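Beta sliding clamp (Borrelia burgdorferi, PDB 6DJ8) probably encircles DNA as a head-to-tail homodimeric ring, tethering DNA polymerases and other proteins to it for processive replication. Local coordinates at residues Val357-Lys362 / Leu375-Asn380. Residues are numbered along the deposited sequence; the frame is centred on the assembly and turned at random. Where two conformers were deposited one is given.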
loop_
_atom_site.group_PDB
_atom_site.type_symbol
_atom_site.label_atom_id
_atom_site.label_comp_id
_atom_site.label_asym_id
_atom_site.label_seq_id
_atom_site.Cartn_x
_atom_site.Cartn_y
_atom_site.Cartn_z
ATOM N N VAL A 357 0.135 -6.576 -21.121
ATOM C CA VAL A 357 -0.385 -5.540 -22.003
ATOM C C VAL A 357 -1.249 -6.096 -23.118
ATOM O O VAL A 357 -1.851 -5.311 -23.863
ATOM C CB VAL A 357 0.753 -4.661 -22.567
ATOM C CG1 VAL A 357 1.637 -4.159 -21.422
ATOM C CG2 VAL A 357 1.581 -5.415 -23.610
ATOM N N PHE A 358 -1.384 -7.419 -23.222
ATOM C CA PHE A 358 -2.174 -8.023 -24.293
ATOM C C PHE A 358 -3.661 -7.914 -23.985
ATOM O O PHE A 358 -4.069 -7.956 -22.824
ATOM C CB PHE A 358 -1.771 -9.490 -24.491
ATOM C CG PHE A 358 -0.514 -9.657 -25.284
ATOM C CD1 PHE A 358 0.687 -9.172 -24.805
ATOM C CD2 PHE A 358 -0.526 -10.322 -26.498
ATOM C CE1 PHE A 358 1.845 -9.313 -25.536
ATOM C CE2 PHE A 358 0.636 -10.471 -27.232
ATOM C CZ PHE A 358 1.821 -9.964 -26.750
ATOM N N GLU A 359 -4.471 -7.714 -25.027
ATOM C CA GLU A 359 -5.912 -7.612 -24.843
ATOM C C GLU A 359 -6.709 -8.696 -25.554
ATOM O O GLU A 359 -7.940 -8.676 -25.473
ATOM C CB GLU A 359 -6.418 -6.243 -25.323
ATOM C CG GLU A 359 -5.330 -5.203 -25.458
ATOM C CD GLU A 359 -5.860 -3.811 -25.748
ATOM O OE1 GLU A 359 -5.795 -2.957 -24.838
ATOM O OE2 GLU A 359 -6.336 -3.570 -26.878
ATOM N N THR A 360 -6.064 -9.642 -26.225
ATOM C CA THR A 360 -6.793 -10.697 -26.911
ATOM C C THR A 360 -7.061 -11.868 -25.973
ATOM O O THR A 360 -6.450 -12.001 -24.915
ATOM C CB THR A 360 -6.018 -11.176 -28.135
ATOM O OG1 THR A 360 -4.634 -11.312 -27.791
ATOM C CG2 THR A 360 -6.146 -10.164 -29.255
ATOM N N SER A 361 -7.987 -12.733 -26.394
ATOM C CA SER A 361 -8.306 -13.942 -25.641
ATOM C C SER A 361 -7.118 -14.893 -25.597
ATOM O O SER A 361 -6.881 -15.554 -24.580
ATOM C CB SER A 361 -9.509 -14.649 -26.268
ATOM O OG SER A 361 -10.162 -15.477 -25.323
ATOM N N LYS A 362 -6.381 -14.993 -26.700
ATOM C CA LYS A 362 -5.246 -15.890 -26.819
ATOM C C LYS A 362 -3.999 -15.091 -27.174
ATOM O O LYS A 362 -4.078 -13.948 -27.624
ATOM C CB LYS A 362 -5.524 -16.970 -27.872
ATOM C CG LYS A 362 -6.843 -17.702 -27.613
ATOM C CD LYS A 362 -6.797 -19.150 -28.064
ATOM C CE LYS A 362 -8.085 -19.897 -27.689
ATOM N NZ LYS A 362 -7.923 -20.674 -26.396
ATOM N N LEU A 375 6.305 -12.771 -28.942
ATOM C CA LEU A 375 4.939 -12.694 -28.451
ATOM C C LEU A 375 4.135 -11.750 -29.319
ATOM O O LEU A 375 4.577 -10.628 -29.582
ATOM C CB LEU A 375 4.891 -12.189 -27.005
ATOM C CG LEU A 375 5.174 -13.111 -25.829
ATOM C CD1 LEU A 375 6.417 -13.916 -26.051
ATOM C CD2 LEU A 375 5.270 -12.259 -24.497
ATOM N N SER A 376 2.940 -12.178 -29.706
ATOM C CA SER A 376 2.062 -11.344 -30.503
ATOM C C SER A 376 0.621 -11.763 -30.270
ATOM O O SER A 376 0.337 -12.847 -29.749
ATOM C CB SER A 376 2.408 -11.455 -31.990
ATOM O OG SER A 376 2.416 -12.816 -32.373
ATOM N N GLU A 377 -0.286 -10.891 -30.691
ATOM C CA GLU A 377 -1.729 -11.071 -30.715
ATOM C C GLU A 377 -2.137 -11.618 -32.078
ATOM O O GLU A 377 -1.596 -11.183 -33.101
ATOM C CB GLU A 377 -2.448 -9.747 -30.453
ATOM C CG GLU A 377 -2.394 -9.285 -29.005
ATOM C CD GLU A 377 -2.931 -7.869 -28.783
ATOM O OE1 GLU A 377 -2.849 -7.047 -29.717
ATOM O OE2 GLU A 377 -3.419 -7.572 -27.667
ATOM N N PRO A 378 -3.033 -12.609 -32.099
ATOM C CA PRO A 378 -3.585 -13.073 -33.378
ATOM C C PRO A 378 -4.278 -11.932 -34.104
ATOM O O PRO A 378 -4.986 -11.125 -33.498
ATOM C CB PRO A 378 -4.576 -14.174 -32.979
ATOM C CG PRO A 378 -4.025 -14.717 -31.684
ATOM C CD PRO A 378 -3.496 -13.474 -30.997
ATOM N N GLU A 379 -4.050 -11.868 -35.416
ATOM C CA GLU A 379 -4.612 -10.892 -36.344
ATOM C C GLU A 379 -4.059 -9.489 -36.127
ATOM O O GLU A 379 -4.477 -8.563 -36.830
ATOM C CB GLU A 379 -6.150 -10.845 -36.295
ATOM N N ASN A 380 -3.135 -9.295 -35.189
ATOM C CA ASN A 380 -2.469 -8.014 -35.010
ATOM C C ASN A 380 -1.053 -8.103 -35.562
ATOM O O ASN A 380 -0.199 -8.797 -34.999
ATOM C CB ASN A 380 -2.448 -7.622 -33.536
ATOM C CG ASN A 380 -1.916 -6.225 -33.303
ATOM O OD1 ASN A 380 -1.456 -5.550 -34.225
ATOM N ND2 ASN A 380 -1.959 -5.788 -32.042
#
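Phe358 sets its ring against the side chains of Leu375 and Glu377 and the backbone of Ser376, a worked example of how a helix-to-strand connection is held against the segment 375-380 largely by an aromatic ring and a carboxylate. With CG anti to its carbonyl carbon (chi1 -79°), the phenyl group reaches across so that CE2 comes within 3.3 Å of Ser376 C, which lies at the ring edge, while CZ packs at 3.8 Å from Leu375 CB. The Glu377 side chain runs past the ring in the opposite direction, CG lying 3.3 Å from Phe358 CD2 and the carboxylate turned almost perpendicular to the ring.

At Glu359 the backbone takes over: its N donates a virtually straight hydrogen bond to Glu377 OE2 at 2.8 Å. OE2 also forms a salt bridge with Arg166 of helix 157-167, and Asn380 ND2 donates a hydrogen bond to OE1 across the type II turn from Glu377 to Asn380, so both carboxylate oxygens are bonded. The Glu359 carboxylate forms its own salt bridge with Lys162.

Thr360 then lays OG1 and CG2 over the aliphatic part of Glu377, and OG1 donates a hydrogen bond to Lys362 O, the atom that Pro378 CD approaches to 3.5 Å.

Strands 362-367 and 373-376 form a beta hairpin, and Glu377 helps join the helix-to-hairpin connection of the C-terminal domain of this DNA processivity factor to helix 157-167 of the central domain.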